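Local coordinates for protein BfpC (Escherichia coli, PDB 3VHJ) that is a bacterial inner-membrane protein essential for type IV pilus biogenesis, here represented by its cytoplasmic N-terminal domain, which probably helps assemble the pilus machinery, at residues 6-12 with 91-97; 18-24 with 106-112; 123-129 with 141-145. The protein carries 1 engineered substitution. All blocks are in the same frame, centred on the assembly; numbering follows the deposited sequence.

Contact 1: 6-12 with 91-97; sequences LGVAVIG and ADNELWL
The backbone of Val-10, in the edge strand 8-11, lies against Asp-92 in the turn of a beta hairpin, with 5.2 Å between their CA atoms. The hairpin joins strands 85-90 and 96-101 of another sheet. Its turn is closed by a bond from Ala-91 N to Leu-95 O. One backbone bond links the two segments directly: Asp-92 N donates to Val-10 O over 2.8 Å. The other edge of the strand is taken by strand 14-17, where Ala-9 pairs with Tyr-16.

Asn-93 extends the pairing with its side chain. Its amide bonds to both Val-8 and Val-10, partly imitating a neighbouring strand. ND2 donates to Val-8 O at 3.0 Å, and that oxygen lies in the amide plane. OD1 accepts from Val-10 N at 3.0 Å, but this donor stands above the carbonyl plane, 64° out of it. The amide is brought to the strand because CG sits between the backbone N and the carbonyl carbon (chi1 59°). The carbon atoms join in as well, since CG of Asn-93 packs on CG2 of Val-10.

Leucines and alanines fill the inner side. Ala-9 CB touches Leu-95 CD2 at 4.0 Å and also reaches Ala-91 CB and Leu-97 CD2. Leu-74 of helix 74-77 covers both Ile-11 and Leu-97 nearby. Leu-6 crosses Leu-95 at about a right angle, and its CD2 meets CD1 of Leu-95 at 3.6 Å.

Asp-92 secures the far end of the strand. Its carboxylate takes the backbone N-H of Gly-12 in a short, nearly straight bond. The donor comes to OD2 from the anti side, 32° out of the carboxylate plane, with Gly-12 N only 2.6 Å from Asp-92 OD2.

Contact 2: 18-24 with 106-112; sequences VNLLWGS and MVHFDKS
Asp-110 reaches across from strand 107-113 and receives three N-H groups from segment 18-24. Strands 21-23 and 107-113 are edge strands of separate sheets. Segments 18-24 and 106-112 run roughly antiparallel, their end-to-end directions 152° apart, yet side chains and waters join them here instead of direct backbone hydrogen bonds. With CG of Asp-110 anti to the backbone N (chi1 174°), the carboxylate lies against the N-H groups of Asn-19 and Leu-20. OD1 accepts from Asn-19 N at 2.8 Å. OD2 takes both Leu-20 N and Trp-22 NE1. The indole N-H comes in at the anti lone pair, 2.8 Å from OD2, while Leu-20 N arrives from above the carboxylate plane.

Trp-22 thus has OD2 at its edge, nearly in the ring plane. Over one face lies Val-107, whose CG1 makes a CH-pi contact 3.6 Å from the centroid of the five-membered ring of Trp-22. Asn-19 returns a bond in the other direction: its OD1 accepts from Ser-112 N at 3.2 Å. The hydroxyl of Ser-112 turns instead to Leu-6 O.

Two waters fill in for strand pairing. One donates to Leu-20 O and Asp-110 O, the other to Trp-22 O and Val-107 O. Leu-75 of helix 74-77 touches Trp-22, Val-107 and Asp-110. Three donors around a buried carboxylate would probably stabilise its negative charge and fix both its rotation and that of the indole.

Contact 3: 123-129 with 141-145; sequences FFDHVAY and DVGVG
Val-144 pushes its CG2 methyl against the ring of Phe-124, 3.3 Å from CE2, a tight apolar contact. It joins the last part of helix 116-127 to the long loop after strand 135-137. No hydrogen bond crosses between the segments. Val-142 adds a second touch, with its CG1 3.9 Å from CZ of Phe-124. The two valines therefore meet neighbouring atoms at the outer end of the same ring. Phe-124 has CG anti to its carbonyl carbon (chi1 -81°), and its ring end swings closer to the loop than its CB does.

The side chains of Phe-123 and Val-144 come at each other from opposite directions. CB of Val-144 lies at the ring edge, 3.8 Å from CE2 of Phe-123. This ring also packs on Cys-86, Leu-88 and Val-98, which places it between the helix and the sheet. Ala-128 has its CB over a face of Phe-123 near the rim and over the centre of the Tyr-129 ring. A serine in place of Phe-124 is likely to open a gap beside Val-142 and Val-144 and give the loop more freedom to shift.

Asp-141 forms a salt bridge with Lys-116 at the start of the helix. Phe-123 O accepts the helical bond from Val-127 N and also, in a wider pi-type turn, one from Ala-128 N at 2.7 Å; the two donors lie on opposite faces of its plane.

From the N terminus, strand 8-11 is met much later by the hairpin turn at 91-97, which closes contact 1. Segment 18-24 waits longer, until 106-112 closes contact 2. The two loops cross, since their segments alternate along the chain. They also touch where Gly-7 O lies 2.7 Å from Val-18 N, a probable hydrogen bond. Together they tie the sheet of strands 96-101 and 107-113 to two other sheets. Contact 3 follows in series and closes a short loop from helix 116-127 to 141-145. It touches contact 2 where Phe-109 packs on His-126 and Val-127, but it does not touch contact 1.

Contact 1: 6-12 with 91-97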
loop_
_atom_site.group_PDB
_atom_site.type_symbol
_atom_site.label_atom_id
_atom_site.label_comp_id
_atom_site.label_asym_id
_atom_site.label_seq_id
_atom_site.Cartn_x
_atom_site.Cartn_y
_atom_site.Cartn_z
ATOM N N LEU A 6 8.540 6.240 -8.885
ATOM C CA LEU A 6 7.903 6.459 -7.589
ATOM C C LEU A 6 7.151 5.231 -7.091
ATOM O O LEU A 6 6.935 5.074 -5.889
ATOM C CB LEU A 6 6.914 7.621 -7.681
ATOM C CG LEU A 6 7.313 9.009 -7.186
ATOM C CD1 LEU A 6 6.271 10.026 -7.648
ATOM C CD2 LEU A 6 7.421 9.001 -5.664
ATOM N N GLY A 7 6.746 4.369 -8.015
ATOM C CA GLY A 7 5.992 3.190 -7.633
ATOM C C GLY A 7 6.777 1.955 -7.227
ATOM O O GLY A 7 6.180 0.903 -6.993
ATOM N N VAL A 8 8.098 2.056 -7.139
ATOM C CA VAL A 8 8.890 0.891 -6.759
ATOM C C VAL A 8 9.763 1.162 -5.543
ATOM O O VAL A 8 10.658 2.002 -5.579
ATOM C CB VAL A 8 9.782 0.412 -7.931
ATOM C CG1 VAL A 8 10.579 -0.817 -7.523
ATOM C CG2 VAL A 8 8.914 0.087 -9.136
ATOM N N ALA A 9 9.509 0.431 -4.465
ATOM C CA ALA A 9 10.284 0.615 -3.251
ATOM C C ALA A 9 11.267 -0.524 -3.051
ATOM O O ALA A 9 11.036 -1.644 -3.503
ATOM C CB ALA A 9 9.348 0.714 -2.047
ATOM N N VAL A 10 12.375 -0.225 -2.384
ATOM C CA VAL A 10 13.376 -1.236 -2.080
ATOM C C VAL A 10 13.422 -1.386 -0.567
ATOM O O VAL A 10 13.537 -0.403 0.163
ATOM C CB VAL A 10 14.796 -0.835 -2.556
ATOM C CG1 VAL A 10 15.811 -1.876 -2.083
ATOM C CG2 VAL A 10 14.837 -0.724 -4.064
ATOM N N ILE A 11 13.297 -2.620 -0.100
ATOM C CA ILE A 11 13.361 -2.906 1.323
ATOM C C ILE A 11 14.301 -4.090 1.424
ATOM O O ILE A 11 13.928 -5.217 1.111
ATOM C CB ILE A 11 11.980 -3.278 1.896
ATOM C CG1 ILE A 11 11.004 -2.119 1.683
ATOM C CG2 ILE A 11 12.099 -3.586 3.385
ATOM C CD1 ILE A 11 9.562 -2.468 1.986
ATOM N N GLY A 12 15.533 -3.825 1.840
ATOM C CA GLY A 12 16.509 -4.891 1.941
ATOM C C GLY A 12 16.902 -5.341 0.546
ATOM O O GLY A 12 17.302 -4.527 -0.285
ATOM N N ALA A 91 11.938 4.011 2.747
ATOM C CA ALA A 91 12.331 2.786 2.051
ATOM C C ALA A 91 13.847 2.904 1.906
ATOM O O ALA A 91 14.425 3.915 2.308
ATOM C CB ALA A 91 11.671 2.702 0.679
ATOM N N ASP A 92 14.494 1.895 1.333
ATOM C CA ASP A 92 15.946 1.940 1.189
ATOM C C ASP A 92 16.434 2.724 -0.018
ATOM O O ASP A 92 17.629 2.998 -0.137
ATOM C CB ASP A 92 16.524 0.525 1.109
ATOM C CG ASP A 92 16.326 -0.260 2.384
ATOM O OD1 ASP A 92 16.008 0.357 3.418
ATOM O OD2 ASP A 92 16.502 -1.494 2.352
ATOM N N ASN A 93 15.518 3.098 -0.904
ATOM C CA ASN A 93 15.898 3.806 -2.117
ATOM C C ASN A 93 15.440 5.261 -2.248
ATOM O O ASN A 93 14.879 5.651 -3.271
ATOM C CB ASN A 93 15.424 3.001 -3.330
ATOM C CG ASN A 93 13.921 2.786 -3.337
ATOM O OD1 ASN A 93 13.295 2.673 -2.281
ATOM N ND2 ASN A 93 13.335 2.711 -4.531
ATOM N N GLU A 94 15.687 6.065 -1.218
ATOM C CA GLU A 94 15.334 7.483 -1.254
ATOM C C GLU A 94 13.837 7.708 -1.430
ATOM O O GLU A 94 13.417 8.714 -2.011
ATOM C CB GLU A 94 16.053 8.178 -2.416
ATOM C CG GLU A 94 17.473 7.702 -2.696
ATOM C CD GLU A 94 18.459 8.169 -1.658
ATOM O OE1 GLU A 94 19.679 8.051 -1.903
ATOM O OE2 GLU A 94 18.015 8.651 -0.597
ATOM N N LEU A 95 13.027 6.778 -0.946
ATOM C CA LEU A 95 11.588 6.920 -1.089
ATOM C C LEU A 95 10.922 6.825 0.280
ATOM O O LEU A 95 11.380 6.084 1.146
ATOM C CB LEU A 95 11.063 5.816 -2.013
ATOM C CG LEU A 95 9.629 5.858 -2.532
ATOM C CD1 LEU A 95 9.451 7.040 -3.485
ATOM C CD2 LEU A 95 9.336 4.544 -3.258
ATOM N N TRP A 96 9.847 7.583 0.467
ATOM C CA TRP A 96 9.104 7.556 1.715
ATOM C C TRP A 96 7.749 6.926 1.468
ATOM O O TRP A 96 7.085 7.234 0.480
ATOM C CB TRP A 96 8.939 8.964 2.280
ATOM C CG TRP A 96 10.208 9.452 2.883
ATOM C CD1 TRP A 96 11.257 10.044 2.234
ATOM C CD2 TRP A 96 10.610 9.299 4.245
ATOM N NE1 TRP A 96 12.290 10.263 3.114
ATOM C CE2 TRP A 96 11.920 9.815 4.355
ATOM C CE3 TRP A 96 9.990 8.773 5.388
ATOM C CZ2 TRP A 96 12.622 9.820 5.562
ATOM C CZ3 TRP A 96 10.687 8.779 6.588
ATOM C CH2 TRP A 96 11.992 9.301 6.664
ATOM N N LEU A 97 7.346 6.051 2.380
ATOM C CA LEU A 97 6.082 5.343 2.261
ATOM C C LEU A 97 5.114 5.674 3.393
ATOM O O LEU A 97 5.519 5.810 4.542
ATOM C CB LEU A 97 6.345 3.834 2.276
ATOM C CG LEU A 97 7.416 3.303 1.319
ATOM C CD1 LEU A 97 7.620 1.814 1.581
ATOM C CD2 LEU A 97 7.003 3.560 -0.129
#

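Contact 2: 18-24 with 106-112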
loop_
_atom_site.group_PDB
_atom_site.type_symbol
_atom_site.label_atom_id
_atom_site.label_comp_id
_atom_site.label_asym_id
_atom_site.label_seq_id
_atom_site.Cartn_x
_atom_site.Cartn_y
_atom_site.Cartn_z
ATOM N N VAL A 18 4.665 -0.077 -4.925
ATOM C CA VAL A 18 3.975 0.733 -3.927
ATOM C C VAL A 18 3.190 1.833 -4.643
ATOM O O VAL A 18 3.339 2.027 -5.850
ATOM C CB VAL A 18 4.974 1.384 -2.917
ATOM C CG1 VAL A 18 5.687 0.301 -2.121
ATOM C CG2 VAL A 18 5.996 2.239 -3.658
ATOM N N ASN A 19 2.356 2.549 -3.897
ATOM C CA ASN A 19 1.538 3.622 -4.456
ATOM C C ASN A 19 0.539 3.092 -5.475
ATOM O O ASN A 19 0.319 3.697 -6.523
ATOM C CB ASN A 19 2.410 4.690 -5.121
ATOM C CG ASN A 19 1.676 6.004 -5.296
ATOM O OD1 ASN A 19 1.475 6.744 -4.338
ATOM N ND2 ASN A 19 1.262 6.294 -6.523
ATOM N N LEU A 20 -0.061 1.949 -5.170
ATOM C CA LEU A 20 -1.063 1.361 -6.049
ATOM C C LEU A 20 -2.425 1.921 -5.659
ATOM O O LEU A 20 -2.588 2.465 -4.570
ATOM C CB LEU A 20 -1.081 -0.158 -5.886
ATOM C CG LEU A 20 0.188 -0.898 -6.314
ATOM C CD1 LEU A 20 0.312 -2.178 -5.525
ATOM C CD2 LEU A 20 0.137 -1.180 -7.804
ATOM N N LEU A 21 -3.396 1.808 -6.555
ATOM C CA LEU A 21 -4.747 2.269 -6.264
ATOM C C LEU A 21 -5.496 1.049 -5.753
ATOM O O LEU A 21 -5.747 0.121 -6.512
ATOM C CB LEU A 21 -5.431 2.782 -7.531
ATOM C CG LEU A 21 -6.893 3.231 -7.393
ATOM C CD1 LEU A 21 -6.989 4.395 -6.417
ATOM C CD2 LEU A 21 -7.422 3.644 -8.759
ATOM N N TRP A 22 -5.848 1.056 -4.471
ATOM C CA TRP A 22 -6.544 -0.066 -3.869
ATOM C C TRP A 22 -8.036 0.157 -3.749
ATOM O O TRP A 22 -8.495 1.268 -3.495
ATOM C CB TRP A 22 -5.983 -0.365 -2.477
ATOM C CG TRP A 22 -4.569 -0.851 -2.485
ATOM C CD1 TRP A 22 -3.435 -0.088 -2.527
ATOM C CD2 TRP A 22 -4.138 -2.211 -2.473
ATOM N NE1 TRP A 22 -2.323 -0.892 -2.540
ATOM C CE2 TRP A 22 -2.726 -2.203 -2.506
ATOM C CE3 TRP A 22 -4.809 -3.442 -2.435
ATOM C CZ2 TRP A 22 -1.970 -3.379 -2.506
ATOM C CZ3 TRP A 22 -4.060 -4.610 -2.437
ATOM C CH2 TRP A 22 -2.653 -4.570 -2.471
ATOM N N GLY A 23 -8.788 -0.924 -3.909
ATOM C CA GLY A 23 -10.226 -0.835 -3.801
ATOM C C GLY A 23 -10.854 -2.188 -3.536
ATOM O O GLY A 23 -10.204 -3.230 -3.627
ATOM N N SER A 24 -12.127 -2.154 -3.174
ATOM C CA SER A 24 -12.888 -3.364 -2.919
ATOM C C SER A 24 -14.304 -3.063 -3.383
ATOM O O SER A 24 -14.714 -1.903 -3.445
ATOM C CB SER A 24 -12.862 -3.730 -1.430
ATOM O OG SER A 24 -13.299 -2.657 -0.615
HETATM N N MSE A 106 -8.416 -4.269 5.051
HETATM C CA MSE A 106 -8.517 -3.530 3.798
HETATM C C MSE A 106 -7.480 -2.419 3.748
HETATM O O MSE A 106 -7.289 -1.686 4.720
HETATM C CB MSE A 106 -9.916 -2.925 3.635
HETATM C CG MSE A 106 -11.054 -3.947 3.565
HETATM SE SE MSE A 106 -11.002 -5.113 2.043
HETATM C CE MSE A 106 -10.428 -6.748 2.890
ATOM N N VAL A 107 -6.807 -2.303 2.610
ATOM C CA VAL A 107 -5.805 -1.273 2.444
ATOM C C VAL A 107 -6.487 0.079 2.287
ATOM O O VAL A 107 -7.280 0.284 1.362
ATOM C CB VAL A 107 -4.917 -1.552 1.204
ATOM C CG1 VAL A 107 -3.933 -0.412 1.000
ATOM C CG2 VAL A 107 -4.168 -2.867 1.389
ATOM N N HIS A 108 -6.196 0.993 3.209
ATOM C CA HIS A 108 -6.762 2.338 3.152
ATOM C C HIS A 108 -5.768 3.297 2.517
ATOM O O HIS A 108 -6.154 4.207 1.786
ATOM C CB HIS A 108 -7.116 2.854 4.550
ATOM C CG HIS A 108 -8.423 2.348 5.073
ATOM N ND1 HIS A 108 -9.164 3.037 6.010
ATOM C CD2 HIS A 108 -9.114 1.213 4.806
ATOM C CE1 HIS A 108 -10.256 2.348 6.296
ATOM N NE2 HIS A 108 -10.250 1.238 5.580
ATOM N N PHE A 109 -4.488 3.093 2.810
ATOM C CA PHE A 109 -3.442 3.947 2.267
ATOM C C PHE A 109 -2.228 3.175 1.775
ATOM O O PHE A 109 -1.758 2.237 2.423
ATOM C CB PHE A 109 -2.978 4.960 3.323
ATOM C CG PHE A 109 -4.059 5.889 3.789
ATOM C CD1 PHE A 109 -4.528 6.901 2.958
ATOM C CD2 PHE A 109 -4.616 5.748 5.062
ATOM C CE1 PHE A 109 -5.538 7.765 3.382
ATOM C CE2 PHE A 109 -5.624 6.603 5.497
ATOM C CZ PHE A 109 -6.088 7.616 4.654
ATOM N N ASP A 110 -1.734 3.585 0.614
ATOM C CA ASP A 110 -0.539 3.010 0.013
ATOM C C ASP A 110 0.006 4.139 -0.849
ATOM O O ASP A 110 -0.316 4.240 -2.027
ATOM C CB ASP A 110 -0.870 1.792 -0.851
ATOM C CG ASP A 110 0.346 1.264 -1.591
ATOM O OD1 ASP A 110 1.466 1.754 -1.313
ATOM O OD2 ASP A 110 0.192 0.359 -2.446
ATOM N N LYS A 111 0.826 4.993 -0.247
ATOM C CA LYS A 111 1.386 6.139 -0.957
ATOM C C LYS A 111 2.895 6.202 -0.829
ATOM O O LYS A 111 3.451 5.827 0.198
ATOM C CB LYS A 111 0.789 7.431 -0.396
ATOM C CG LYS A 111 -0.714 7.507 -0.504
ATOM C CD LYS A 111 -1.161 8.049 -1.852
ATOM C CE LYS A 111 -0.817 9.523 -1.982
ATOM N NZ LYS A 111 -1.383 10.125 -3.224
ATOM N N SER A 112 3.551 6.668 -1.886
ATOM C CA SER A 112 4.996 6.816 -1.886
ATOM C C SER A 112 5.292 8.272 -2.235
ATOM O O SER A 112 4.497 8.918 -2.920
ATOM C CB SER A 112 5.636 5.885 -2.919
ATOM O OG SER A 112 5.226 6.223 -4.228
HETATM O O HOH W 1 -2.278 5.005 -3.795
HETATM O O HOH W 2 -8.013 2.559 -0.830
#

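Contact 3: 123-129 with 141-145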
loop_
_atom_site.group_PDB
_atom_site.type_symbol
_atom_site.label_atom_id
_atom_site.label_comp_id
_atom_site.label_asym_id
_atom_site.label_seq_id
_atom_site.Cartn_x
_atom_site.Cartn_y
_atom_site.Cartn_z
ATOM N N PHE A 123 0.809 12.093 5.888
ATOM C CA PHE A 123 0.626 11.260 7.065
ATOM C C PHE A 123 -0.212 11.971 8.126
ATOM O O PHE A 123 -1.211 11.434 8.613
ATOM C CB PHE A 123 2.004 10.910 7.628
ATOM C CG PHE A 123 1.970 10.079 8.876
ATOM C CD1 PHE A 123 1.457 8.782 8.856
ATOM C CD2 PHE A 123 2.506 10.571 10.062
ATOM C CE1 PHE A 123 1.485 7.989 9.996
ATOM C CE2 PHE A 123 2.539 9.785 11.212
ATOM C CZ PHE A 123 2.028 8.489 11.177
ATOM N N PHE A 124 0.200 13.182 8.486
ATOM C CA PHE A 124 -0.517 13.953 9.492
ATOM C C PHE A 124 -1.898 14.420 9.047
ATOM O O PHE A 124 -2.858 14.323 9.803
ATOM C CB PHE A 124 0.302 15.177 9.913
ATOM C CG PHE A 124 1.368 14.874 10.921
ATOM C CD1 PHE A 124 2.712 14.955 10.577
ATOM C CD2 PHE A 124 1.028 14.517 12.222
ATOM C CE1 PHE A 124 3.710 14.684 11.521
ATOM C CE2 PHE A 124 2.012 14.244 13.169
ATOM C CZ PHE A 124 3.358 14.329 12.816
ATOM N N ASP A 125 -2.000 14.924 7.822
ATOM C CA ASP A 125 -3.278 15.423 7.332
ATOM C C ASP A 125 -4.342 14.366 7.056
ATOM O O ASP A 125 -5.527 14.619 7.258
ATOM C CB ASP A 125 -3.085 16.257 6.060
ATOM C CG ASP A 125 -2.239 17.499 6.288
ATOM O OD1 ASP A 125 -2.286 18.067 7.398
ATOM O OD2 ASP A 125 -1.535 17.913 5.342
ATOM N N HIS A 126 -3.938 13.179 6.616
ATOM C CA HIS A 126 -4.934 12.167 6.275
ATOM C C HIS A 126 -4.819 10.780 6.887
ATOM O O HIS A 126 -5.802 10.046 6.923
ATOM C CB HIS A 126 -4.967 11.991 4.755
ATOM C CG HIS A 126 -5.111 13.272 3.997
ATOM N ND1 HIS A 126 -6.284 13.992 3.970
ATOM C CD2 HIS A 126 -4.224 13.965 3.243
ATOM C CE1 HIS A 126 -6.117 15.074 3.230
ATOM N NE2 HIS A 126 -4.874 15.081 2.778
ATOM N N VAL A 127 -3.642 10.411 7.373
ATOM C CA VAL A 127 -3.465 9.061 7.885
ATOM C C VAL A 127 -3.429 8.847 9.389
ATOM O O VAL A 127 -4.255 8.130 9.939
ATOM C CB VAL A 127 -2.184 8.440 7.282
ATOM C CG1 VAL A 127 -2.047 6.980 7.717
ATOM C CG2 VAL A 127 -2.224 8.565 5.766
ATOM N N ALA A 128 -2.448 9.451 10.041
ATOM C CA ALA A 128 -2.259 9.306 11.475
ATOM C C ALA A 128 -3.538 9.337 12.303
ATOM O O ALA A 128 -3.702 8.550 13.237
ATOM C CB ALA A 128 -1.303 10.382 11.974
ATOM N N TYR A 129 -4.445 10.243 11.955
ATOM C CA TYR A 129 -5.676 10.395 12.717
ATOM C C TYR A 129 -6.935 10.140 11.912
ATOM O O TYR A 129 -8.021 10.534 12.329
ATOM C CB TYR A 129 -5.725 11.810 13.288
ATOM C CG TYR A 129 -4.404 12.234 13.886
ATOM C CD1 TYR A 129 -3.867 11.561 14.985
ATOM C CD2 TYR A 129 -3.673 13.285 13.337
ATOM C CE1 TYR A 129 -2.631 11.927 15.521
ATOM C CE2 TYR A 129 -2.439 13.658 13.862
ATOM C CZ TYR A 129 -1.925 12.974 14.955
ATOM O OH TYR A 129 -0.703 13.329 15.473
ATOM N N ASP A 141 12.058 11.254 14.878
ATOM C CA ASP A 141 11.949 12.699 14.715
ATOM C C ASP A 141 10.537 13.133 14.335
ATOM O O ASP A 141 10.272 14.327 14.183
ATOM C CB ASP A 141 12.954 13.200 13.671
ATOM C CG ASP A 141 12.658 12.690 12.277
ATOM O OD1 ASP A 141 11.596 13.042 11.726
ATOM O OD2 ASP A 141 13.491 11.937 11.729
ATOM N N VAL A 142 9.636 12.164 14.178
ATOM C CA VAL A 142 8.246 12.458 13.839
ATOM C C VAL A 142 7.407 12.343 15.109
ATOM O O VAL A 142 6.474 13.115 15.321
ATOM C CB VAL A 142 7.703 11.491 12.766
ATOM C CG1 VAL A 142 6.246 11.804 12.468
ATOM C CG2 VAL A 142 8.528 11.622 11.500
ATOM N N GLY A 143 7.746 11.363 15.943
ATOM C CA GLY A 143 7.062 11.183 17.212
ATOM C C GLY A 143 5.614 10.729 17.279
ATOM O O GLY A 143 4.950 10.951 18.295
ATOM N N VAL A 144 5.104 10.104 16.224
ATOM C CA VAL A 144 3.728 9.621 16.256
ATOM C C VAL A 144 3.771 8.096 16.280
ATOM O O VAL A 144 4.232 7.461 15.330
ATOM C CB VAL A 144 2.927 10.096 15.026
ATOM C CG1 VAL A 144 1.484 9.620 15.134
ATOM C CG2 VAL A 144 2.978 11.615 14.932
ATOM N N GLY A 145 3.298 7.505 17.370
ATOM C CA GLY A 145 3.329 6.061 17.475
ATOM C C GLY A 145 4.759 5.608 17.715
ATOM O O GLY A 145 5.581 6.387 18.198
#